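Local atomic coordinates of N-acetylglucosamine-specific lectin (Saxidomus purpuratus, PDB entry 6A7T), a protein that probably binds carbohydrates such as N-acetylglucosamine, as a C-type lectin whose sugar recognition does not depend on calcium. Residues D26-S29 / G30-W33; T44-W48 / E49-T53; K52-C55 / E56-A60; V63-S67 / S68-D72; G91-A95 / E96-Y100. All blocks are in the same frame, centred on the assembly; numbering follows the deposited sequence.

Interaction 1: D26-S29 / G30-W33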
loop_
_atom_site.group_PDB
_atom_site.type_symbol
_atom_site.label_atom_id
_atom_site.label_comp_id
_atom_site.label_asym_id
_atom_site.label_seq_id
_atom_site.Cartn_x
_atom_site.Cartn_y
_atom_site.Cartn_z
ATOM N N ASP A 26 -10.572 -0.279 3.538
ATOM C CA ASP A 26 -10.671 -0.914 4.882
ATOM C C ASP A 26 -10.509 0.127 5.996
ATOM O O ASP A 26 -10.737 -0.197 7.152
ATOM C CB ASP A 26 -9.535 -1.907 5.169
ATOM C CG ASP A 26 -9.810 -3.384 4.941
ATOM O OD1 ASP A 26 -11.007 -3.703 4.619
ATOM O OD2 ASP A 26 -8.828 -4.221 5.204
ATOM N N CYS A 27 -10.036 1.325 5.686
ATOM C CA CYS A 27 -9.616 2.242 6.764
ATOM C C CYS A 27 -10.835 2.737 7.560
ATOM O O CYS A 27 -11.912 2.937 7.009
ATOM C CB CYS A 27 -8.827 3.419 6.207
ATOM S SG CYS A 27 -7.309 3.018 5.278
ATOM N N GLN A 28 -10.626 2.929 8.871
ATOM C CA GLN A 28 -11.585 3.596 9.775
ATOM C C GLN A 28 -11.896 5.009 9.245
ATOM O O GLN A 28 -11.090 5.666 8.520
ATOM C CB GLN A 28 -11.038 3.637 11.215
ATOM C CG GLN A 28 -10.644 2.310 11.882
ATOM C CD GLN A 28 -11.780 1.592 12.572
ATOM O OE1 GLN A 28 -12.935 2.011 12.499
ATOM N NE2 GLN A 28 -11.449 0.512 13.269
ATOM N N SER A 29 -13.083 5.527 9.597
ATOM C CA SER A 29 -13.449 6.887 9.290
ATOM C C SER A 29 -12.358 7.845 9.782
ATOM O O SER A 29 -11.933 7.745 10.888
ATOM C CB SER A 29 -14.786 7.224 9.944
ATOM O OG SER A 29 -15.158 8.557 9.634
ATOM N N GLY A 30 -11.956 8.792 8.952
ATOM C CA GLY A 30 -10.914 9.729 9.323
ATOM C C GLY A 30 -9.489 9.260 9.030
ATOM O O GLY A 30 -8.562 10.032 9.210
ATOM N N TRP A 31 -9.307 7.978 8.687
ATOM C CA TRP A 31 -7.993 7.451 8.292
ATOM C C TRP A 31 -7.854 7.486 6.770
ATOM O O TRP A 31 -8.864 7.510 6.069
ATOM C CB TRP A 31 -7.812 6.042 8.817
ATOM C CG TRP A 31 -7.822 5.888 10.309
ATOM C CD1 TRP A 31 -8.796 6.252 11.197
ATOM C CD2 TRP A 31 -6.811 5.239 11.091
ATOM N NE1 TRP A 31 -8.475 5.863 12.473
ATOM C CE2 TRP A 31 -7.252 5.260 12.433
ATOM C CE3 TRP A 31 -5.563 4.676 10.791
ATOM C CZ2 TRP A 31 -6.489 4.755 13.473
ATOM C CZ3 TRP A 31 -4.783 4.224 11.822
ATOM C CH2 TRP A 31 -5.262 4.220 13.149
ATOM N N GLU A 32 -6.618 7.498 6.295
ATOM C CA GLU A 32 -6.281 7.514 4.865
ATOM C C GLU A 32 -5.432 6.308 4.515
ATOM O O GLU A 32 -4.575 5.928 5.247
ATOM C CB GLU A 32 -5.403 8.708 4.519
ATOM C CG GLU A 32 -6.126 10.013 4.514
ATOM C CD GLU A 32 -5.187 11.019 3.861
ATOM O OE1 GLU A 32 -4.929 12.066 4.485
ATOM O OE2 GLU A 32 -4.698 10.717 2.716
ATOM N N TRP A 33 -5.639 5.753 3.313
ATOM C CA TRP A 33 -4.873 4.604 2.819
ATOM C C TRP A 33 -3.726 5.045 1.912
ATOM O O TRP A 33 -3.905 5.919 1.061
ATOM C CB TRP A 33 -5.803 3.673 2.055
ATOM C CG TRP A 33 -5.199 2.363 1.658
ATOM C CD1 TRP A 33 -5.244 1.222 2.401
ATOM C CD2 TRP A 33 -4.462 2.034 0.463
ATOM N NE1 TRP A 33 -4.645 0.207 1.720
ATOM C CE2 TRP A 33 -4.158 0.664 0.536
ATOM C CE3 TRP A 33 -4.104 2.740 -0.694
ATOM C CZ2 TRP A 33 -3.434 -0.020 -0.441
ATOM C CZ3 TRP A 33 -3.404 2.058 -1.683
ATOM C CH2 TRP A 33 -3.056 0.712 -1.550
#
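The carbonyl oxygen of Gln-28 accepts the N-H of Trp-31, with N and O 2.9 Å apart, and this bond closes a type II beta turn. Gly-30 takes the third position with a positive phi of 87°, where a beta carbon would be jammed against the carbonyl oxygen of Ser-29, so glycine suits the place.

Beside the closing bond, Gln-28 lays its CB over one face of the Trp-31 indole, 3.4 Å from CD1. Its first torsion (chi1 -56°, CG anti to the carbonyl carbon) sets CG above the rim of the ring, and the bend at chi2 (-86°) turns the amide away. At the indole's edge, in its plane, lies the carbonyl oxygen of Ser-29. Cys-27 completes the contact on two fronts: its CB packs 3.8 Å from Trp-31 CB, and its SG lies 3.6 Å from Trp-33 CB. The same sulfur meets the Trp-33 ring at its edge, in plane, a sulfur-aromatic contact with SG 5.0 Å from the centroid of the five-membered ring. Trp-33 NE1 is satisfied by the carbonyl of Cys-22, and Trp-31 leans on Leu-40 of the next strand.

Cys-27 is joined by a disulfide to Cys-38 in strand 37-43. A turn with glycine in third place, leading into a disulfide-braced N-terminal hairpin, is as found in long-form C-type lectin domains.

Interaction 2: T44-W48 / E49-T53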
loop_
_atom_site.group_PDB
_atom_site.type_symbol
_atom_site.label_atom_id
_atom_site.label_comp_id
_atom_site.label_asym_id
_atom_site.label_seq_id
_atom_site.Cartn_x
_atom_site.Cartn_y
_atom_site.Cartn_z
ATOM N N THR A 44 -4.929 15.772 18.108
ATOM C CA THR A 44 -4.876 15.930 19.563
ATOM C C THR A 44 -3.404 16.017 19.985
ATOM O O THR A 44 -2.588 15.239 19.558
ATOM C CB THR A 44 -5.547 14.805 20.340
ATOM O OG1 THR A 44 -6.948 14.838 20.063
ATOM C CG2 THR A 44 -5.354 14.905 21.833
ATOM N N GLU A 45 -3.074 17.007 20.803
ATOM C CA GLU A 45 -1.671 17.265 21.144
ATOM C C GLU A 45 -1.290 16.493 22.404
ATOM O O GLU A 45 -2.003 16.583 23.440
ATOM C CB GLU A 45 -1.466 18.763 21.379
ATOM C CG GLU A 45 -1.640 19.581 20.122
ATOM C CD GLU A 45 -1.430 21.059 20.352
ATOM O OE1 GLU A 45 -2.175 21.629 21.178
ATOM O OE2 GLU A 45 -0.532 21.617 19.715
ATOM N N ARG A 46 -0.287 15.619 22.251
ATOM C CA ARG A 46 0.186 14.702 23.296
ATOM C C ARG A 46 1.712 14.650 23.231
ATOM O O ARG A 46 2.307 14.884 22.181
ATOM C CB ARG A 46 -0.328 13.276 23.071
ATOM C CG ARG A 46 -1.814 13.113 22.781
ATOM C CD ARG A 46 -2.110 11.662 22.411
ATOM N NE ARG A 46 -3.502 11.425 22.084
ATOM C CZ ARG A 46 -4.022 11.629 20.877
ATOM N NH1 ARG A 46 -3.252 12.048 19.905
ATOM N NH2 ARG A 46 -5.300 11.405 20.649
ATOM N N GLY A 47 2.362 14.344 24.369
ATOM C CA GLY A 47 3.758 14.063 24.407
ATOM C C GLY A 47 4.060 12.838 23.566
ATOM O O GLY A 47 3.143 12.149 23.162
ATOM N N TRP A 48 5.330 12.637 23.229
ATOM C CA TRP A 48 5.691 11.568 22.273
ATOM C C TRP A 48 5.312 10.209 22.846
ATOM O O TRP A 48 4.707 9.410 22.116
ATOM C CB TRP A 48 7.161 11.634 21.919
ATOM C CG TRP A 48 7.578 10.641 20.890
ATOM C CD1 TRP A 48 7.670 10.884 19.552
ATOM C CD2 TRP A 48 7.986 9.283 21.083
ATOM N NE1 TRP A 48 8.146 9.785 18.909
ATOM C CE2 TRP A 48 8.325 8.777 19.829
ATOM C CE3 TRP A 48 8.105 8.449 22.204
ATOM C CZ2 TRP A 48 8.720 7.461 19.662
ATOM C CZ3 TRP A 48 8.627 7.182 22.049
ATOM C CH2 TRP A 48 8.882 6.678 20.778
ATOM N N GLU A 49 5.679 9.946 24.104
ATOM C CA GLU A 49 5.297 8.680 24.727
ATOM C C GLU A 49 3.763 8.520 24.751
ATOM O O GLU A 49 3.283 7.417 24.504
ATOM C CB GLU A 49 5.831 8.583 26.152
ATOM C CG GLU A 49 7.306 8.313 26.189
ATOM C CD GLU A 49 7.747 6.920 25.759
ATOM O OE1 GLU A 49 6.891 6.036 25.597
ATOM O OE2 GLU A 49 8.982 6.722 25.674
ATOM N N ASP A 50 3.011 9.561 25.117
ATOM C CA ASP A 50 1.551 9.438 25.107
ATOM C C ASP A 50 0.992 9.246 23.682
ATOM O O ASP A 50 -0.035 8.584 23.540
ATOM C CB ASP A 50 0.849 10.602 25.791
ATOM C CG ASP A 50 1.015 10.547 27.300
ATOM O OD1 ASP A 50 1.385 9.471 27.827
ATOM O OD2 ASP A 50 0.706 11.588 27.947
ATOM N N SER A 51 1.686 9.787 22.691
ATOM C CA SER A 51 1.307 9.537 21.267
ATOM C C SER A 51 1.553 8.074 20.922
ATOM O O SER A 51 0.742 7.481 20.191
ATOM C CB SER A 51 2.056 10.461 20.314
ATOM O OG SER A 51 1.804 11.832 20.633
ATOM N N LYS A 52 2.682 7.522 21.353
ATOM C CA LYS A 52 2.976 6.108 21.108
ATOM C C LYS A 52 1.863 5.221 21.691
ATOM O O LYS A 52 1.348 4.328 21.008
ATOM C CB LYS A 52 4.334 5.763 21.692
ATOM C CG LYS A 52 4.844 4.347 21.469
ATOM C CD LYS A 52 6.215 4.188 22.043
ATOM C CE LYS A 52 6.814 2.872 21.675
ATOM N NZ LYS A 52 6.161 1.803 22.448
ATOM N N THR A 53 1.501 5.492 22.940
ATOM C CA THR A 53 0.418 4.817 23.640
ATOM C C THR A 53 -0.898 4.944 22.880
ATOM O O THR A 53 -1.678 3.966 22.728
ATOM C CB THR A 53 0.294 5.371 25.069
ATOM O OG1 THR A 53 1.521 4.990 25.681
ATOM C CG2 THR A 53 -0.868 4.743 25.809
HETATM O O HOH W 1 -0.446 13.072 19.502
HETATM O O HOH W 2 0.758 14.014 26.764
#
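Trp-48, Glu-49 and Ser-51 carry this contact at the start of helix 48-57. With chi1 at -176°, CG of Trp-48 lies beside the carbonyl carbon, which brings the indole to the next residue, Glu-49, and to Lys-52 one turn on. Glu-49 bends so that its carboxylate lies at the edge of the ring, OE2 3.7 Å from CZ3, with the two planes nearly perpendicular. Lys-52 brings aliphatic CD to 3.8 Å from the same CZ3, and its long methylene chain serves as an apolar partner here. On the inner side the indole is buried, its NE1 bonded to the carbonyl of Ile-89 and its ring set against that of Trp-88.

Ser-51 is small enough for a buried place, and its hydroxyl finds partners there. Its OG donates to Gly-47 O at 2.9 Å from above the carbonyl plane, while its backbone N reaches the same oxygen at 2.8 Å, so one carbonyl is gripped twice. Water 1 donates to Ser-51 OG and Thr-44 O and accepts from Arg-46 NH1, which also pairs with Asp-42. Water 2 links Gly-47 N to Asp-50 OD2.

Gly-47 occupies the N-cap. Together these bonds form the strand-to-helix entry into the first helix of the C-type lectin fold.

Interaction 3: K52-C55 / E56-A60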
loop_
_atom_site.group_PDB
_atom_site.type_symbol
_atom_site.label_atom_id
_atom_site.label_comp_id
_atom_site.label_asym_id
_atom_site.label_seq_id
_atom_site.Cartn_x
_atom_site.Cartn_y
_atom_site.Cartn_z
ATOM N N LYS A 52 2.682 7.522 21.353
ATOM C CA LYS A 52 2.976 6.108 21.108
ATOM C C LYS A 52 1.863 5.221 21.691
ATOM O O LYS A 52 1.348 4.328 21.008
ATOM C CB LYS A 52 4.334 5.763 21.692
ATOM C CG LYS A 52 4.844 4.347 21.469
ATOM C CD LYS A 52 6.215 4.188 22.043
ATOM C CE LYS A 52 6.814 2.872 21.675
ATOM N NZ LYS A 52 6.161 1.803 22.448
ATOM N N THR A 53 1.501 5.492 22.940
ATOM C CA THR A 53 0.418 4.817 23.640
ATOM C C THR A 53 -0.898 4.944 22.880
ATOM O O THR A 53 -1.678 3.966 22.728
ATOM C CB THR A 53 0.294 5.371 25.069
ATOM O OG1 THR A 53 1.521 4.990 25.681
ATOM C CG2 THR A 53 -0.868 4.743 25.809
ATOM N N PHE A 54 -1.175 6.139 22.397
ATOM C CA PHE A 54 -2.409 6.408 21.728
ATOM C C PHE A 54 -2.493 5.599 20.442
ATOM O O PHE A 54 -3.501 4.954 20.208
ATOM C CB PHE A 54 -2.578 7.887 21.405
ATOM C CG PHE A 54 -3.748 8.133 20.505
ATOM C CD1 PHE A 54 -5.040 7.917 20.970
ATOM C CD2 PHE A 54 -3.566 8.498 19.186
ATOM C CE1 PHE A 54 -6.125 8.098 20.124
ATOM C CE2 PHE A 54 -4.661 8.667 18.341
ATOM C CZ PHE A 54 -5.935 8.500 18.819
ATOM N N CYS A 55 -1.429 5.595 19.640
ATOM C CA CYS A 55 -1.480 4.806 18.419
ATOM C C CYS A 55 -1.718 3.326 18.761
ATOM O O CYS A 55 -2.475 2.678 18.067
ATOM C CB CYS A 55 -0.232 5.014 17.576
ATOM S SG CYS A 55 -0.115 6.669 16.889
ATOM N N GLU A 56 -1.055 2.790 19.816
ATOM C CA GLU A 56 -1.258 1.406 20.266
ATOM C C GLU A 56 -2.733 1.160 20.581
ATOM O O GLU A 56 -3.281 0.083 20.208
ATOM C CB GLU A 56 -0.379 1.118 21.476
ATOM C CG GLU A 56 1.105 1.020 21.120
ATOM C CD GLU A 56 2.088 1.082 22.295
ATOM O OE1 GLU A 56 1.642 1.134 23.474
ATOM O OE2 GLU A 56 3.281 1.077 22.038
ATOM N N SER A 57 -3.378 2.124 21.251
ATOM C CA SER A 57 -4.792 2.026 21.648
ATOM C C SER A 57 -5.679 1.902 20.397
ATOM O O SER A 57 -6.800 1.339 20.523
ATOM C CB SER A 57 -5.199 3.196 22.496
ATOM O OG SER A 57 -5.581 4.314 21.728
ATOM N N GLN A 58 -5.193 2.349 19.221
ATOM C CA GLN A 58 -5.943 2.337 17.926
ATOM C C GLN A 58 -5.594 1.117 17.089
ATOM O O GLN A 58 -5.857 1.115 15.858
ATOM C CB GLN A 58 -5.758 3.645 17.148
ATOM C CG GLN A 58 -6.143 4.886 17.984
ATOM C CD GLN A 58 -7.573 4.816 18.467
ATOM O OE1 GLN A 58 -7.861 4.647 19.668
ATOM N NE2 GLN A 58 -8.480 4.836 17.503
ATOM N N ASN A 59 -5.010 0.082 17.688
ATOM C CA ASN A 59 -4.562 -1.077 16.930
ATOM C C ASN A 59 -3.604 -0.662 15.810
ATOM O O ASN A 59 -3.605 -1.189 14.685
ATOM C CB ASN A 59 -5.764 -1.816 16.316
ATOM C CG ASN A 59 -5.414 -3.202 15.827
ATOM O OD1 ASN A 59 -4.821 -3.976 16.572
ATOM N ND2 ASN A 59 -5.782 -3.515 14.584
ATOM N N ALA A 60 -2.704 0.232 16.173
ATOM C CA ALA A 60 -1.779 0.860 15.257
ATOM C C ALA A 60 -0.486 1.151 16.025
ATOM O O ALA A 60 -0.276 0.672 17.114
ATOM C CB ALA A 60 -2.437 2.124 14.754
#
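Lys-52 NZ and Glu-56 OE2 form a salt bridge of 3.0 Å, one helical turn apart, with the oxygen met nearly along its C-O axis. Lysine bends only at its last torsion, and glutamate reaches out extended to meet it at the solvent side of the helix.

On another side of the helix Gln-58 places its CG over the face of the Phe-54 ring, a CH-pi contact with CG 4.0 Å from the centroid. The bend at chi2 folds the chain over the ring, and the last torsion lays the amide nearly parallel to it, the two planes only 10° apart. A short bond holds the residue before it: Ser-57 OG donates to Phe-54 O at 2.7 Å, in the carbonyl plane and on a lone pair. A serine chi1 of 85° turns the hydroxyl back to that carbonyl.

Beneath these lies the backbone. Cys-55 O accepts Gln-58 N at 3.0 Å and, weakly, Ala-60 N, while Asn-59 N bonds Glu-56 O. With Asn-59 in the left-handed region, this matches a Schellman pattern, and asparagine tolerates that conformation well.

The helix lies against strand 148-154 through the Cys-55 to Cys-152 disulfide, Phe-54 touches Leu-40 of strand 37-43, and Lys-52 and Cys-55 rest on Leu-62 of strand 61-62.

Interaction 4: V63-S67 / S68-D72. With CA (calcium ion), chain C.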
loop_
_atom_site.group_PDB
_atom_site.type_symbol
_atom_site.label_atom_id
_atom_site.label_comp_id
_atom_site.label_asym_id
_atom_site.label_seq_id
_atom_site.Cartn_x
_atom_site.Cartn_y
_atom_site.Cartn_z
ATOM N N VAL A 63 3.829 6.104 13.057
ATOM C CA VAL A 63 4.257 5.818 11.716
ATOM C C VAL A 63 5.764 5.584 11.627
ATOM O O VAL A 63 6.527 6.268 12.241
ATOM C CB VAL A 63 3.822 6.939 10.758
ATOM C CG1 VAL A 63 4.519 8.249 11.065
ATOM C CG2 VAL A 63 3.996 6.511 9.309
ATOM N N THR A 64 6.150 4.583 10.841
ATOM C CA THR A 64 7.560 4.327 10.515
ATOM C C THR A 64 7.695 4.530 9.002
ATOM O O THR A 64 6.780 4.240 8.298
ATOM C CB THR A 64 7.947 2.927 10.973
ATOM O OG1 THR A 64 7.097 2.035 10.269
ATOM C CG2 THR A 64 7.763 2.795 12.464
ATOM N N VAL A 65 8.809 5.163 8.576
ATOM C CA VAL A 65 8.916 5.699 7.193
ATOM C C VAL A 65 10.081 5.000 6.491
ATOM O O VAL A 65 11.229 5.429 6.632
ATOM C CB VAL A 65 9.054 7.225 7.169
ATOM C CG1 VAL A 65 8.962 7.752 5.728
ATOM C CG2 VAL A 65 8.020 7.899 8.067
ATOM N N GLU A 66 9.717 3.916 5.838
ATOM C CA GLU A 66 10.677 2.967 5.244
ATOM C C GLU A 66 11.148 3.410 3.858
ATOM O O GLU A 66 12.206 2.917 3.411
ATOM C CB GLU A 66 10.041 1.594 5.119
ATOM C CG GLU A 66 9.948 0.887 6.474
ATOM C CD GLU A 66 8.679 1.151 7.286
ATOM O OE1 GLU A 66 7.678 1.711 6.741
ATOM O OE2 GLU A 66 8.718 0.810 8.483
ATOM N N SER A 67 10.360 4.252 3.176
ATOM C CA SER A 67 10.599 4.521 1.747
ATOM C C SER A 67 10.376 6.004 1.464
ATOM O O SER A 67 9.622 6.666 2.198
ATOM C CB SER A 67 9.738 3.645 0.871
ATOM O OG SER A 67 8.350 3.994 0.920
ATOM N N SER A 68 11.056 6.525 0.433
ATOM C CA SER A 68 10.799 7.924 -0.053
ATOM C C SER A 68 9.345 8.097 -0.525
ATOM O O SER A 68 8.758 9.200 -0.342
ATOM C CB SER A 68 11.758 8.277 -1.179
ATOM O OG SER A 68 11.395 7.484 -2.310
ATOM N N GLU A 69 8.743 7.052 -1.109
ATOM C CA GLU A 69 7.348 7.050 -1.557
ATOM C C GLU A 69 6.427 7.365 -0.350
ATOM O O GLU A 69 5.451 8.168 -0.441
ATOM C CB GLU A 69 6.915 5.718 -2.167
ATOM C CG GLU A 69 7.599 5.349 -3.462
ATOM C CD GLU A 69 8.929 4.601 -3.351
ATOM O OE1 GLU A 69 9.590 4.644 -2.293
ATOM O OE2 GLU A 69 9.339 4.028 -4.374
ATOM N N GLU A 70 6.746 6.736 0.786
ATOM C CA GLU A 70 5.878 6.922 1.986
ATOM C C GLU A 70 6.106 8.312 2.551
ATOM O O GLU A 70 5.162 8.982 3.032
ATOM C CB GLU A 70 6.157 5.825 3.023
ATOM C CG GLU A 70 5.197 5.848 4.236
ATOM C CD GLU A 70 5.473 4.745 5.249
ATOM O OE1 GLU A 70 4.595 4.495 6.067
ATOM O OE2 GLU A 70 6.550 4.073 5.204
ATOM N N ASP A 71 7.364 8.740 2.523
ATOM C CA ASP A 71 7.756 10.059 2.979
ATOM C C ASP A 71 6.958 11.106 2.197
ATOM O O ASP A 71 6.412 12.044 2.784
ATOM C CB ASP A 71 9.255 10.249 2.825
ATOM C CG ASP A 71 9.776 11.582 3.294
ATOM O OD1 ASP A 71 9.707 11.866 4.479
ATOM O OD2 ASP A 71 10.305 12.339 2.396
ATOM N N ASP A 72 6.867 10.911 0.886
ATOM C CA ASP A 72 6.175 11.867 0.025
ATOM C C ASP A 72 4.687 11.914 0.383
ATOM O O ASP A 72 4.081 13.006 0.469
ATOM C CB ASP A 72 6.443 11.565 -1.466
ATOM C CG ASP A 72 7.870 11.863 -1.964
ATOM O OD1 ASP A 72 8.642 12.558 -1.261
ATOM O OD2 ASP A 72 8.239 11.359 -3.089
HETATM CA CA CA C . 5.552 2.554 7.132
HETATM O O HOH W 3 7.233 2.498 2.942
HETATM O O HOH W 4 5.140 1.125 5.153
HETATM O O HOH W 5 5.481 0.321 8.226
#
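Glu-70 grips a calcium ion with both carboxylate oxygens, OE1 at 2.4 Å and OE2 at 2.6 Å, while the preceding loop supplies a backbone carbonyl and a second carboxylate. From that loop come Thr-64 O, 2.4 Å from the metal, and Glu-66 OE1, at 2.3 Å. Waters 4 and 5 and the carboxylate of Glu-153 complete the shell.

The two carboxylates are themselves held. Glu-66 bends at chi2 and uses one oxygen on the metal, leaving OE2 to accept Thr-64 OG1 on its syn side at 2.7 Å. Glu-70 runs extended, and its OE2 also takes the N-H of Glu-66, on the anti side and tilted out of the carboxylate plane. Water 3 donates to that OE2 and is also hydrogen-bonded to Ser-67 OG, and Tyr-39 OH bonds OE1. Glutamate is long enough to reach the loop from the helix.

Ser-67 is the N-cap of helix 68-78. A chi1 of 70° puts its OG between the backbone N and the carbonyl carbon, from where it accepts Glu-70 N at 3.2 Å; its carbonyl accepts Asp-71 N. Val-65 CG1 adds an apolar touch against Asp-71, whose carboxylate is held by Arg-75 and Tyr-127.

Glu-66 OE1 and Glu-70 OE2 sit 3.0 Å apart, a closeness that the shared cation probably makes tolerable. An all-oxygen shell of this kind suits calcium, a hard ion, and binds the loop to the first turn of the helix.

Interaction 5: G91-A95 / E96-Y100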
loop_
_atom_site.group_PDB
_atom_site.type_symbol
_atom_site.label_atom_id
_atom_site.label_comp_id
_atom_site.label_asym_id
_atom_site.label_seq_id
_atom_site.Cartn_x
_atom_site.Cartn_y
_atom_site.Cartn_z
ATOM N N GLY A 91 9.871 7.082 15.551
ATOM C CA GLY A 91 11.342 6.877 15.647
ATOM C C GLY A 91 11.889 7.538 16.878
ATOM O O GLY A 91 11.393 8.533 17.392
ATOM N N SER A 92 12.961 6.966 17.416
ATOM C CA SER A 92 13.504 7.407 18.666
ATOM C C SER A 92 14.873 6.732 18.833
ATOM O O SER A 92 15.219 5.815 18.150
ATOM C CB SER A 92 12.619 7.091 19.874
ATOM O OG SER A 92 12.561 5.702 20.089
ATOM N N TRP A 93 15.580 7.231 19.818
ATOM C CA TRP A 93 16.893 6.779 20.185
ATOM C C TRP A 93 16.799 5.398 20.808
ATOM O O TRP A 93 16.065 5.186 21.770
ATOM C CB TRP A 93 17.536 7.746 21.170
ATOM C CG TRP A 93 18.936 7.361 21.534
ATOM C CD1 TRP A 93 19.366 6.724 22.671
ATOM C CD2 TRP A 93 20.102 7.619 20.744
ATOM N NE1 TRP A 93 20.731 6.556 22.621
ATOM C CE2 TRP A 93 21.208 7.099 21.457
ATOM C CE3 TRP A 93 20.308 8.247 19.523
ATOM C CZ2 TRP A 93 22.508 7.210 20.971
ATOM C CZ3 TRP A 93 21.585 8.326 19.028
ATOM C CH2 TRP A 93 22.665 7.824 19.750
ATOM N N ASP A 94 17.566 4.497 20.231
ATOM C CA ASP A 94 17.704 3.133 20.759
ATOM C C ASP A 94 19.058 3.059 21.466
ATOM O O ASP A 94 20.083 3.200 20.786
ATOM C CB ASP A 94 17.675 2.112 19.650
ATOM C CG ASP A 94 17.676 0.663 20.078
ATOM O OD1 ASP A 94 18.738 0.164 20.542
ATOM O OD2 ASP A 94 16.571 0.038 19.949
ATOM N N ALA A 95 19.035 2.859 22.784
ATOM C CA ALA A 95 20.239 2.995 23.575
ATOM C C ALA A 95 21.181 1.829 23.254
ATOM O O ALA A 95 22.433 2.013 23.284
ATOM C CB ALA A 95 19.929 3.131 25.027
ATOM N N GLU A 96 20.643 0.618 23.068
ATOM C CA GLU A 96 21.527 -0.527 22.792
ATOM C C GLU A 96 22.296 -0.320 21.470
ATOM O O GLU A 96 23.527 -0.583 21.409
ATOM C CB GLU A 96 20.754 -1.844 22.802
ATOM C CG GLU A 96 20.284 -2.233 24.190
ATOM C CD GLU A 96 18.907 -1.732 24.633
ATOM O OE1 GLU A 96 18.393 -0.718 24.040
ATOM O OE2 GLU A 96 18.375 -2.291 25.634
ATOM N N HIS A 97 21.590 0.105 20.409
ATOM C CA HIS A 97 22.208 0.311 19.113
ATOM C C HIS A 97 23.000 1.619 19.093
ATOM O O HIS A 97 23.941 1.755 18.285
ATOM C CB HIS A 97 21.186 0.375 17.979
ATOM C CG HIS A 97 20.621 -0.917 17.558
ATOM N ND1 HIS A 97 21.358 -1.898 16.941
ATOM C CD2 HIS A 97 19.343 -1.347 17.596
ATOM C CE1 HIS A 97 20.555 -2.888 16.637
ATOM N NE2 HIS A 97 19.323 -2.567 17.033
ATOM N N SER A 98 22.637 2.562 19.968
ATOM C CA SER A 98 23.246 3.895 20.052
ATOM C C SER A 98 22.998 4.654 18.740
ATOM O O SER A 98 23.894 5.237 18.125
ATOM C CB SER A 98 24.729 3.811 20.406
ATOM O OG SER A 98 25.112 4.768 21.403
ATOM N N GLU A 99 21.744 4.650 18.303
ATOM C CA GLU A 99 21.355 5.419 17.184
ATOM C C GLU A 99 19.839 5.509 17.147
ATOM O O GLU A 99 19.189 4.796 17.833
ATOM C CB GLU A 99 21.826 4.775 15.887
ATOM C CG GLU A 99 21.234 3.447 15.547
ATOM C CD GLU A 99 21.975 2.742 14.428
ATOM O OE1 GLU A 99 23.100 3.187 14.117
ATOM O OE2 GLU A 99 21.423 1.805 13.830
ATOM N N TYR A 100 19.328 6.336 16.246
ATOM C CA TYR A 100 17.904 6.378 16.009
ATOM C C TYR A 100 17.451 5.118 15.244
ATOM O O TYR A 100 18.026 4.655 14.242
ATOM C CB TYR A 100 17.523 7.725 15.347
ATOM C CG TYR A 100 17.680 8.912 16.252
ATOM C CD1 TYR A 100 16.660 9.324 17.096
ATOM C CD2 TYR A 100 18.858 9.659 16.275
ATOM C CE1 TYR A 100 16.785 10.396 17.953
ATOM C CE2 TYR A 100 19.008 10.731 17.130
ATOM C CZ TYR A 100 17.996 11.083 18.011
ATOM O OH TYR A 100 18.074 12.082 18.918
HETATM O O HOH W 6 16.658 -1.694 21.989
HETATM O O HOH W 7 16.799 1.405 24.013
HETATM O O HOH W 8 23.487 4.332 23.343
#
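Trp-93 and Tyr-100 meet as an edge-to-face, T-shaped pair, the indole's edge pointing at the phenol's face with planes at 80° and centroids 5.3 Å apart. The closest carbons are Trp-93 CE3 and Tyr-100 CE2, at 3.7 Å. Trp-93 has CG anti to its own N (chi1 -177°), which swings the flat ring across the partner strand: one face covers Glu-99 CA, 3.5 Å from CZ3, and the carbonyl carbon of Ser-98. A broad indole is well suited to roofing a backbone in this way.

Asp-94 and Glu-99 project from the other face of the sheet. Asp-94 OD1 accepts His-97 N at 2.9 Å, on the anti side of the carboxylate, and the imidazole stands obliquely beside it, planes 49° apart. Water 6 joins Asp-94 OD2 to Glu-96 OE1, probably easing the nearness of two acids. Water 7 separately links that Glu-96 oxygen to Ala-95 N.

Asp-94 N donates to Glu-99 O at 2.9 Å, whereas Glu-99 N and Ser-98 N each give Asp-94 O only a weak bond. Ser-98 and Glu-99 thus both face Asp-94, a G1 beta bulge.

This is the tip of the hairpin of strands 86-94 and 99-102. Strand 124-130 flanks the first of these on its other side, and Tyr-100 packs on Met-125 and Trp-113 while its OH bonds Ala-120 O.

From the N terminus the contacts follow one another along the chain, with interactions 2 and 3 overlapping; none nests in or crosses another. Interaction 1 makes a tight turn into strand 32-34, and its Trp-31 packs on Gln-58 and Ala-60 of interaction 3. Interactions 2 and 3 share Lys-52 and Thr-53 and describe the entry and exit of helix 48-57; Arg-46 of the first also rests on Phe-54 of the second. Interaction 4 follows in sequence, where the loop after strand 61-62 turns into helix 68-78. Interaction 5 closes the hairpin of strands 86-94 and 99-102, with Trp-48 of interaction 2 touching Gly-91 and Ser-92. Interactions 1 and 5 lie at opposite sides of the chain's centre.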